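Local coordinates for protein neurotoxin (Clostridium botulinum, PDB 3N7L) that probably binds gangliosides on the surface of nerve cells through its receptor-binding domain, the first step by which a botulinum neurotoxin enters the neuron, at residues 283-289 against 301-307; 343-349 against 363-369. One frame throughout, in Å; residues are numbered along the deposited sequence.

Contact 1. Residues 283-289 against 301-307; sequences IIIKRIR and NVLYFNT
Antiparallel strands 283-287 and 302-307 pair edge to edge in the C-terminal, trefoil-type half of the receptor-binding domain. Ile-284 with Asn-306 and Lys-286 with Tyr-304 are hydrogen-bonded pairs; the bond from Asn-306 N to Ile-284 O is 2.9 Å long and nearly straight, at 176°. On the face carrying Tyr-304, CB of Lys-286 sits over the phenol ring, 3.5 Å from its centroid, as a CH-pi contact. Chi1 of 64° places the Tyr-304 ring between its own backbone N and carbonyl carbon, which leans it across to the lysine. Ile-288 comes to the ring from the edge, its CG1 3.5 Å from Tyr-304 CD1. Lys-286 then bends twice, and its NZ forms a salt bridge with Asp-244. On the opposite face three buried apolar side chains meet: CG2 of Ile-285 lies 3.6 Å from Leu-303 CD2, while its other branch, CG1, runs beside Phe-305, 3.9 Å from CE2. At the far end Val-302 O accepts two bonds, from Ile-288 N (2.8 Å) and Arg-289 N (3.0 Å), and Val-302 N donates back to Arg-289 O. Two residues thus face one, the classic beta bulge, set where the chain turns a corner at Ile-288 in this beta-trefoil-type half.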
ATOM      1  N   ILE A 283       1.091  19.074   2.073  1.00 21.35           N
ATOM      2  CA  ILE A 283       1.637  19.521   0.806  1.00 21.52           C
ATOM      3  C   ILE A 283       0.639  19.191  -0.296  1.00 20.91           C
ATOM      4  O   ILE A 283      -0.228  18.337  -0.115  1.00 18.17           O
ATOM      5  CB  ILE A 283       3.023  18.825   0.492  1.00 26.56           C
ATOM      6  CG1 ILE A 283       2.884  17.297   0.437  1.00 26.58           C
ATOM      7  CG2 ILE A 283       4.038  19.185   1.551  1.00 31.68           C
ATOM      8  CD1 ILE A 283       2.274  16.771  -0.876  1.00 29.36           C
ATOM      9  N   ILE A 284       0.757  19.888  -1.422  1.00 18.98           N
ATOM     10  CA  ILE A 284      -0.085  19.643  -2.583  1.00 18.80           C
ATOM     11  C   ILE A 284       0.901  19.526  -3.740  1.00 18.59           C
ATOM     12  O   ILE A 284       1.758  20.392  -3.920  1.00 18.65           O
ATOM     13  CB  ILE A 284      -1.065  20.806  -2.862  1.00 19.55           C
ATOM     14  CG1 ILE A 284      -2.090  20.903  -1.729  1.00 20.30           C
ATOM     15  CG2 ILE A 284      -1.778  20.578  -4.201  1.00 17.97           C
ATOM     16  CD1 ILE A 284      -3.007  22.106  -1.827  1.00 21.54           C
ATOM     17  N   ILE A 285       0.797  18.452  -4.509  1.00 17.04           N
ATOM     18  CA  ILE A 285       1.708  18.244  -5.625  1.00 17.19           C
ATOM     19  C   ILE A 285       1.147  18.917  -6.872  1.00 16.42           C
ATOM     20  O   ILE A 285      -0.019  18.734  -7.205  1.00 18.99           O
ATOM     21  CB  ILE A 285       1.915  16.728  -5.872  1.00 17.83           C
ATOM     22  CG1 ILE A 285       2.195  16.029  -4.536  1.00 17.23           C
ATOM     23  CG2 ILE A 285       3.089  16.500  -6.823  1.00 14.08           C
ATOM     24  CD1 ILE A 285       2.160  14.505  -4.617  1.00 18.37           C
ATOM     25  N   LYS A 286       1.978  19.704  -7.549  1.00 18.45           N
ATOM     26  CA  LYS A 286       1.565  20.418  -8.755  1.00 20.30           C
ATOM     27  C   LYS A 286       2.432  20.001  -9.932  1.00 21.00           C
ATOM     28  O   LYS A 286       3.654  19.987  -9.847  1.00 21.05           O
ATOM     29  CB  LYS A 286       1.665  21.928  -8.541  1.00 19.13           C
ATOM     30  CG  LYS A 286       0.838  22.430  -7.363  1.00 20.90           C
ATOM     31  CD  LYS A 286      -0.650  22.178  -7.580  1.00 20.72           C
ATOM     32  CE  LYS A 286      -1.205  23.017  -8.728  1.00 24.50           C
ATOM     33  NZ  LYS A 286      -2.633  22.696  -9.035  1.00 26.07           N
ATOM     34  N   ARG A 287       1.778  19.675 -11.034  1.00 22.37           N
ATOM     35  CA  ARG A 287       2.450  19.210 -12.238  1.00 26.18           C
ATOM     36  C   ARG A 287       3.039  20.296 -13.137  1.00 27.25           C
ATOM     37  O   ARG A 287       2.431  21.346 -13.348  1.00 26.58           O
ATOM     38  CB  ARG A 287       1.455  18.356 -13.023  1.00 27.03           C
ATOM     39  CG  ARG A 287       1.817  18.029 -14.448  1.00 32.04           C
ATOM     40  CD  ARG A 287       0.618  17.345 -15.095  1.00 35.74           C
ATOM     41  NE  ARG A 287       0.680  17.352 -16.551  1.00 43.96           N
ATOM     42  CZ  ARG A 287       1.412  16.511 -17.272  1.00 45.48           C
ATOM     43  NH1 ARG A 287       2.149  15.588 -16.667  1.00 47.50           N
ATOM     44  NH2 ARG A 287       1.405  16.598 -18.594  1.00 45.29           N
ATOM     45  N   ILE A 288       4.236  20.034 -13.660  1.00 28.92           N
ATOM     46  CA  ILE A 288       4.893  20.954 -14.579  1.00 31.59           C
ATOM     47  C   ILE A 288       5.038  20.267 -15.942  1.00 34.40           C
ATOM     48  O   ILE A 288       4.650  20.828 -16.966  1.00 35.34           O
ATOM     49  CB  ILE A 288       6.294  21.368 -14.095  1.00 30.49           C
ATOM     50  CG1 ILE A 288       6.200  22.052 -12.731  1.00 30.08           C
ATOM     51  CG2 ILE A 288       6.926  22.322 -15.106  1.00 29.67           C
ATOM     52  CD1 ILE A 288       7.562  22.317 -12.093  1.00 29.05           C
ATOM     53  N   ARG A 289       5.594  19.057 -15.948  1.00 36.13           N
ATOM     54  CA  ARG A 289       5.779  18.296 -17.189  1.00 39.82           C
ATOM     55  C   ARG A 289       5.480  16.807 -17.022  1.00 40.55           C
ATOM     56  O   ARG A 289       5.688  16.244 -15.947  1.00 37.76           O
ATOM     57  CB  ARG A 289       7.212  18.440 -17.711  1.00 41.35           C
ATOM     58  CG  ARG A 289       7.515  19.750 -18.411  1.00 47.56           C
ATOM     59  CD  ARG A 289       8.873  19.684 -19.105  1.00 52.21           C
ATOM     60  NE  ARG A 289       9.135  20.860 -19.935  1.00 57.42           N
ATOM     61  CZ  ARG A 289       9.345  22.086 -19.460  1.00 59.24           C
ATOM     62  NH1 ARG A 289       9.573  23.094 -20.293  1.00 60.69           N
ATOM     63  NH2 ARG A 289       9.336  22.304 -18.152  1.00 60.85           N
ATOM     64  N   ASN A 301       7.717  12.443 -14.312  1.00 24.52           N
ATOM     65  CA  ASN A 301       7.032  13.740 -14.289  1.00 22.59           C
ATOM     66  C   ASN A 301       7.869  14.795 -13.565  1.00 21.74           C
ATOM     67  O   ASN A 301       8.594  14.481 -12.618  1.00 21.98           O
ATOM     68  CB  ASN A 301       5.684  13.643 -13.562  1.00 21.01           C
ATOM     69  CG  ASN A 301       4.614  12.935 -14.373  1.00 22.20           C
ATOM     70  OD1 ASN A 301       4.878  12.374 -15.439  1.00 23.81           O
ATOM     71  ND2 ASN A 301       3.391  12.954 -13.858  1.00 17.65           N
ATOM     72  N   VAL A 302       7.778  16.041 -14.021  1.00 20.39           N
ATOM     73  CA  VAL A 302       8.478  17.145 -13.373  1.00 20.97           C
ATOM     74  C   VAL A 302       7.372  17.874 -12.608  1.00 19.86           C
ATOM     75  O   VAL A 302       6.323  18.183 -13.177  1.00 20.64           O
ATOM     76  CB  VAL A 302       9.135  18.097 -14.396  1.00 20.86           C
ATOM     77  CG1 VAL A 302       9.944  19.171 -13.664  1.00 19.06           C
ATOM     78  CG2 VAL A 302      10.056  17.305 -15.325  1.00 21.61           C
ATOM     79  N   LEU A 303       7.600  18.141 -11.325  1.00 19.36           N
ATOM     80  CA  LEU A 303       6.573  18.771 -10.491  1.00 18.54           C
ATOM     81  C   LEU A 303       7.142  19.654  -9.382  1.00 19.47           C
ATOM     82  O   LEU A 303       8.361  19.786  -9.239  1.00 19.32           O
ATOM     83  CB  LEU A 303       5.718  17.658  -9.865  1.00 16.85           C
ATOM     84  CG  LEU A 303       6.534  16.519  -9.216  1.00 19.14           C
ATOM     85  CD1 LEU A 303       7.076  16.957  -7.865  1.00 15.86           C
ATOM     86  CD2 LEU A 303       5.665  15.268  -9.049  1.00 19.85           C
ATOM     87  N   TYR A 304       6.253  20.275  -8.607  1.00 18.19           N
ATOM     88  CA  TYR A 304       6.678  21.091  -7.476  1.00 17.73           C
ATOM     89  C   TYR A 304       5.674  20.926  -6.334  1.00 18.92           C
ATOM     90  O   TYR A 304       4.608  20.325  -6.509  1.00 18.21           O
ATOM     91  CB  TYR A 304       6.854  22.576  -7.861  1.00 18.01           C
ATOM     92  CG  TYR A 304       5.607  23.321  -8.300  1.00 19.21           C
ATOM     93  CD1 TYR A 304       5.142  23.232  -9.609  1.00 19.23           C
ATOM     94  CD2 TYR A 304       4.914  24.148  -7.406  1.00 20.12           C
ATOM     95  CE1 TYR A 304       4.017  23.953 -10.028  1.00 22.76           C
ATOM     96  CE2 TYR A 304       3.791  24.871  -7.810  1.00 20.31           C
ATOM     97  CZ  TYR A 304       3.348  24.771  -9.122  1.00 23.28           C
ATOM     98  OH  TYR A 304       2.236  25.475  -9.530  1.00 23.92           O
ATOM     99  N   PHE A 305       6.019  21.439  -5.161  1.00 18.44           N
ATOM    100  CA  PHE A 305       5.151  21.296  -3.999  1.00 20.75           C
ATOM    101  C   PHE A 305       4.671  22.604  -3.389  1.00 20.56           C
ATOM    102  O   PHE A 305       5.457  23.511  -3.144  1.00 21.19           O
ATOM    103  CB  PHE A 305       5.862  20.489  -2.904  1.00 19.40           C
ATOM    104  CG  PHE A 305       6.340  19.138  -3.353  1.00 20.34           C
ATOM    105  CD1 PHE A 305       7.644  18.964  -3.805  1.00 19.33           C
ATOM    106  CD2 PHE A 305       5.485  18.036  -3.320  1.00 19.80           C
ATOM    107  CE1 PHE A 305       8.098  17.705  -4.217  1.00 19.89           C
ATOM    108  CE2 PHE A 305       5.923  16.782  -3.727  1.00 17.72           C
ATOM    109  CZ  PHE A 305       7.238  16.615  -4.177  1.00 18.51           C
ATOM    110  N   ASN A 306       3.372  22.680  -3.132  1.00 23.68           N
ATOM    111  CA  ASN A 306       2.765  23.851  -2.507  1.00 24.44           C
ATOM    112  C   ASN A 306       2.360  23.433  -1.096  1.00 24.45           C
ATOM    113  O   ASN A 306       2.157  22.250  -0.832  1.00 23.80           O
ATOM    114  CB  ASN A 306       1.500  24.280  -3.268  1.00 25.78           C
ATOM    115  CG  ASN A 306       1.773  25.301  -4.353  1.00 26.97           C
ATOM    116  OD1 ASN A 306       0.940  25.516  -5.232  1.00 31.07           O
ATOM    117  ND2 ASN A 306       2.924  25.947  -4.292  1.00 26.91           N
ATOM    118  N   THR A 307       2.250  24.399  -0.192  1.00 24.78           N
ATOM    119  CA  THR A 307       1.812  24.106   1.167  1.00 25.54           C
ATOM    120  C   THR A 307       1.219  25.348   1.809  1.00 24.92           C
ATOM    121  O   THR A 307       1.768  26.438   1.693  1.00 24.39           O
ATOM    122  CB  THR A 307       2.959  23.577   2.062  1.00 29.20           C
ATOM    123  OG1 THR A 307       2.450  23.323   3.382  1.00 31.39           O
ATOM    124  CG2 THR A 307       4.106  24.584   2.137  1.00 30.16           C
TER

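Contact 2. Residues 343-349 against 363-369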
ATOM      1  N   ARG A 343      10.841  27.028 -10.900  1.00 23.36           N
ATOM      2  CA  ARG A 343      11.467  26.231 -11.950  1.00 25.60           C
ATOM      3  C   ARG A 343      12.966  26.054 -11.719  1.00 25.43           C
ATOM      4  O   ARG A 343      13.544  25.031 -12.093  1.00 25.84           O
ATOM      5  CB  ARG A 343      11.222  26.884 -13.315  1.00 27.74           C
ATOM      6  CG  ARG A 343       9.746  27.042 -13.652  1.00 33.05           C
ATOM      7  CD  ARG A 343       9.546  27.814 -14.947  1.00 37.67           C
ATOM      8  NE  ARG A 343       9.741  26.966 -16.116  1.00 43.44           N
ATOM      9  CZ  ARG A 343       8.857  26.064 -16.537  1.00 45.69           C
ATOM     10  NH1 ARG A 343       7.713  25.896 -15.888  1.00 46.40           N
ATOM     11  NH2 ARG A 343       9.122  25.321 -17.605  1.00 46.71           N
ATOM     12  N   LYS A 344      13.590  27.040 -11.085  1.00 25.59           N
ATOM     13  CA  LYS A 344      15.025  26.974 -10.830  1.00 27.55           C
ATOM     14  C   LYS A 344      15.418  26.394  -9.479  1.00 26.69           C
ATOM     15  O   LYS A 344      16.459  25.744  -9.362  1.00 27.06           O
ATOM     16  CB  LYS A 344      15.650  28.366 -10.961  1.00 29.74           C
ATOM     17  CG  LYS A 344      15.533  28.965 -12.356  1.00 33.96           C
ATOM     18  CD  LYS A 344      16.190  30.328 -12.439  1.00 39.09           C
ATOM     19  CE  LYS A 344      15.504  31.332 -11.533  1.00 41.56           C
ATOM     20  NZ  LYS A 344      16.046  32.705 -11.739  1.00 45.83           N
ATOM     21  N   TYR A 345      14.600  26.617  -8.456  1.00 25.10           N
ATOM     22  CA  TYR A 345      14.957  26.134  -7.130  1.00 25.51           C
ATOM     23  C   TYR A 345      14.012  25.159  -6.440  1.00 23.75           C
ATOM     24  O   TYR A 345      14.337  24.659  -5.364  1.00 23.09           O
ATOM     25  CB  TYR A 345      15.183  27.330  -6.209  1.00 26.92           C
ATOM     26  CG  TYR A 345      16.094  28.369  -6.807  1.00 30.42           C
ATOM     27  CD1 TYR A 345      17.388  28.037  -7.210  1.00 33.25           C
ATOM     28  CD2 TYR A 345      15.659  29.679  -6.997  1.00 33.49           C
ATOM     29  CE1 TYR A 345      18.228  28.984  -7.789  1.00 35.96           C
ATOM     30  CE2 TYR A 345      16.489  30.637  -7.576  1.00 36.10           C
ATOM     31  CZ  TYR A 345      17.772  30.281  -7.969  1.00 36.63           C
ATOM     32  OH  TYR A 345      18.594  31.223  -8.541  1.00 39.75           O
ATOM     33  N   GLY A 346      12.860  24.878  -7.041  1.00 22.63           N
ATOM     34  CA  GLY A 346      11.925  23.973  -6.392  1.00 23.39           C
ATOM     35  C   GLY A 346      11.211  22.954  -7.258  1.00 22.55           C
ATOM     36  O   GLY A 346      10.145  22.469  -6.885  1.00 21.69           O
ATOM     37  N   SER A 347      11.797  22.607  -8.398  1.00 22.03           N
ATOM     38  CA  SER A 347      11.177  21.633  -9.292  1.00 22.62           C
ATOM     39  C   SER A 347      11.847  20.271  -9.170  1.00 23.43           C
ATOM     40  O   SER A 347      13.075  20.176  -9.106  1.00 21.83           O
ATOM     41  CB  SER A 347      11.242  22.136 -10.733  1.00 22.89           C
ATOM     42  OG  SER A 347      10.571  23.378 -10.845  1.00 24.86           O
ATOM     43  N   PHE A 348      11.032  19.220  -9.131  1.00 24.08           N
ATOM     44  CA  PHE A 348      11.554  17.867  -8.995  1.00 24.35           C
ATOM     45  C   PHE A 348      11.065  16.876 -10.039  1.00 23.61           C
ATOM     46  O   PHE A 348       9.999  17.035 -10.636  1.00 23.43           O
ATOM     47  CB  PHE A 348      11.219  17.291  -7.612  1.00 24.39           C
ATOM     48  CG  PHE A 348      11.776  18.084  -6.470  1.00 24.02           C
ATOM     49  CD1 PHE A 348      11.133  19.231  -6.025  1.00 22.83           C
ATOM     50  CD2 PHE A 348      12.969  17.704  -5.864  1.00 23.31           C
ATOM     51  CE1 PHE A 348      11.669  19.995  -4.989  1.00 24.58           C
ATOM     52  CE2 PHE A 348      13.515  18.460  -4.826  1.00 25.95           C
ATOM     53  CZ  PHE A 348      12.862  19.610  -4.389  1.00 25.75           C
ATOM     54  N   ILE A 349      11.881  15.848 -10.238  1.00 23.15           N
ATOM     55  CA  ILE A 349      11.582  14.757 -11.153  1.00 22.97           C
ATOM     56  C   ILE A 349      11.317  13.618 -10.183  1.00 21.84           C
ATOM     57  O   ILE A 349      12.170  13.289  -9.365  1.00 21.85           O
ATOM     58  CB  ILE A 349      12.803  14.414 -12.014  1.00 23.41           C
ATOM     59  CG1 ILE A 349      13.202  15.637 -12.837  1.00 22.75           C
ATOM     60  CG2 ILE A 349      12.492  13.219 -12.901  1.00 23.01           C
ATOM     61  CD1 ILE A 349      14.630  15.593 -13.308  1.00 22.26           C
ATOM     62  N   LEU A 363      12.841  11.671  -5.185  1.00 21.38           N
ATOM     63  CA  LEU A 363      12.694  12.977  -5.801  1.00 22.39           C
ATOM     64  C   LEU A 363      14.057  13.560  -6.155  1.00 21.81           C
ATOM     65  O   LEU A 363      14.924  13.711  -5.300  1.00 22.15           O
ATOM     66  CB  LEU A 363      11.944  13.907  -4.833  1.00 20.11           C
ATOM     67  CG  LEU A 363      10.474  13.529  -4.602  1.00 20.08           C
ATOM     68  CD1 LEU A 363       9.971  14.094  -3.280  1.00 21.71           C
ATOM     69  CD2 LEU A 363       9.643  14.046  -5.770  1.00 18.30           C
ATOM     70  N   PHE A 364      14.236  13.881  -7.429  1.00 22.53           N
ATOM     71  CA  PHE A 364      15.489  14.451  -7.912  1.00 22.80           C
ATOM     72  C   PHE A 364      15.309  15.928  -8.264  1.00 21.78           C
ATOM     73  O   PHE A 364      14.350  16.293  -8.939  1.00 20.76           O
ATOM     74  CB  PHE A 364      15.958  13.670  -9.147  1.00 22.68           C
ATOM     75  CG  PHE A 364      16.198  12.213  -8.878  1.00 23.68           C
ATOM     76  CD1 PHE A 364      17.418  11.779  -8.368  1.00 25.32           C
ATOM     77  CD2 PHE A 364      15.186  11.278  -9.081  1.00 24.70           C
ATOM     78  CE1 PHE A 364      17.626  10.433  -8.059  1.00 25.29           C
ATOM     79  CE2 PHE A 364      15.382   9.933  -8.777  1.00 23.93           C
ATOM     80  CZ  PHE A 364      16.605   9.511  -8.263  1.00 24.73           C
ATOM     81  N   LEU A 365      16.222  16.775  -7.795  1.00 21.42           N
ATOM     82  CA  LEU A 365      16.153  18.198  -8.106  1.00 22.39           C
ATOM     83  C   LEU A 365      16.274  18.354  -9.620  1.00 23.88           C
ATOM     84  O   LEU A 365      17.190  17.811 -10.245  1.00 23.21           O
ATOM     85  CB  LEU A 365      17.285  18.965  -7.416  1.00 22.28           C
ATOM     86  CG  LEU A 365      17.383  20.449  -7.802  1.00 25.56           C
ATOM     87  CD1 LEU A 365      16.112  21.167  -7.391  1.00 24.35           C
ATOM     88  CD2 LEU A 365      18.596  21.085  -7.134  1.00 24.75           C
ATOM     89  N   SER A 366      15.336  19.092 -10.199  1.00 22.74           N
ATOM     90  CA  SER A 366      15.292  19.324 -11.631  1.00 25.08           C
ATOM     91  C   SER A 366      16.108  20.529 -12.074  1.00 26.37           C
ATOM     92  O   SER A 366      16.221  21.520 -11.354  1.00 25.65           O
ATOM     93  CB  SER A 366      13.842  19.525 -12.064  1.00 25.81           C
ATOM     94  OG  SER A 366      13.777  20.095 -13.356  1.00 28.45           O
ATOM     95  N   SER A 367      16.686  20.432 -13.265  1.00 26.57           N
ATOM     96  CA  SER A 367      17.452  21.540 -13.808  1.00 28.46           C
ATOM     97  C   SER A 367      16.482  22.371 -14.634  1.00 28.30           C
ATOM     98  O   SER A 367      16.027  21.934 -15.692  1.00 28.30           O
ATOM     99  CB  SER A 367      18.587  21.039 -14.702  1.00 29.45           C
ATOM    100  OG  SER A 367      19.340  22.132 -15.186  1.00 30.91           O
ATOM    101  N   ASN A 368      16.156  23.558 -14.135  1.00 27.67           N
ATOM    102  CA  ASN A 368      15.235  24.459 -14.820  1.00 30.10           C
ATOM    103  C   ASN A 368      13.952  23.780 -15.294  1.00 29.32           C
ATOM    104  O   ASN A 368      13.504  23.989 -16.419  1.00 29.00           O
ATOM    105  CB  ASN A 368      15.940  25.125 -16.004  1.00 33.35           C
ATOM    106  CG  ASN A 368      16.996  26.115 -15.562  1.00 37.34           C
ATOM    107  OD1 ASN A 368      18.168  26.004 -15.933  1.00 39.09           O
ATOM    108  ND2 ASN A 368      16.586  27.094 -14.758  1.00 37.72           N
ATOM    109  N   ALA A 369      13.363  22.968 -14.423  1.00 28.07           N
ATOM    110  CA  ALA A 369      12.124  22.265 -14.736  1.00 28.02           C
ATOM    111  C   ALA A 369      12.194  21.284 -15.915  1.00 27.57           C
ATOM    112  O   ALA A 369      11.182  21.026 -16.558  1.00 28.51           O
ATOM    113  CB  ALA A 369      10.997  23.275 -14.960  1.00 27.38           C
TER
HETATM  114  O   HOH W   1      14.197  23.247  -9.734  1.00 23.25           O
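The contact takes in the open end of the beta hairpin of strands 348-354 and 359-366, together with the end of helix 339-345, which packs on the loop leaving the second strand. Ile-349 and Phe-364 are a hydrogen-bonded antiparallel pair: Ile-349 N gives to Phe-364 O at 2.8 Å, and Phe-364 N returns a bond to Ile-349 O that is almost straight (174°). Beyond the non-hydrogen-bonded pair Phe-348 and Leu-365, Ser-366 N donates to Ser-347 O at 2.7 Å, before the chains part around a water. That water accepts from Ser-347 N at 2.8 Å and has Arg-343 O and Ser-366 O within reach, though more acceptors surround it than it has protons to give. In this beta-trefoil-type half of the domain, the short helix leads through Gly-346 and Ser-347 into the hairpin. Leu-365 has CG anti to the backbone N (chi1 174°), and its CD1 comes back to within 3.6 Å of Ser-347 O. CB of Phe-348 meets CD2 of Leu-363 at 4.1 Å. Past the strand, the methyl of Ala-369 lies over the centre of one face of the Arg-343 guanidinium, its CB 3.8 Å from NH2. Ser-366 OG is bonded to Thr-370 O, and Ser-347 OG to Ile-342 O.

Contacts 1 and 2 lie about 10 Å apart, centre to centre, and follow one another along the chain. Their strands share one sheet: strand 302-308 pairs with 283-287 in contact 1 and also with 348-354 of contact 2; Leu-303 N stands 2.7 Å from Phe-348 O, a probable hydrogen bond. Around the bulge the two also pack directly, with Ile-288 CD1 3.4 Å from Ser-347 OG. Arg-289 NH2 comes within 2.8 Å of Ala-369 O, close to the guanidinium of Arg-343. The glycerols beside Lys-286, Tyr-304 and Asn-306 probably come from the crystallisation liquor and do not by themselves identify a ganglioside site.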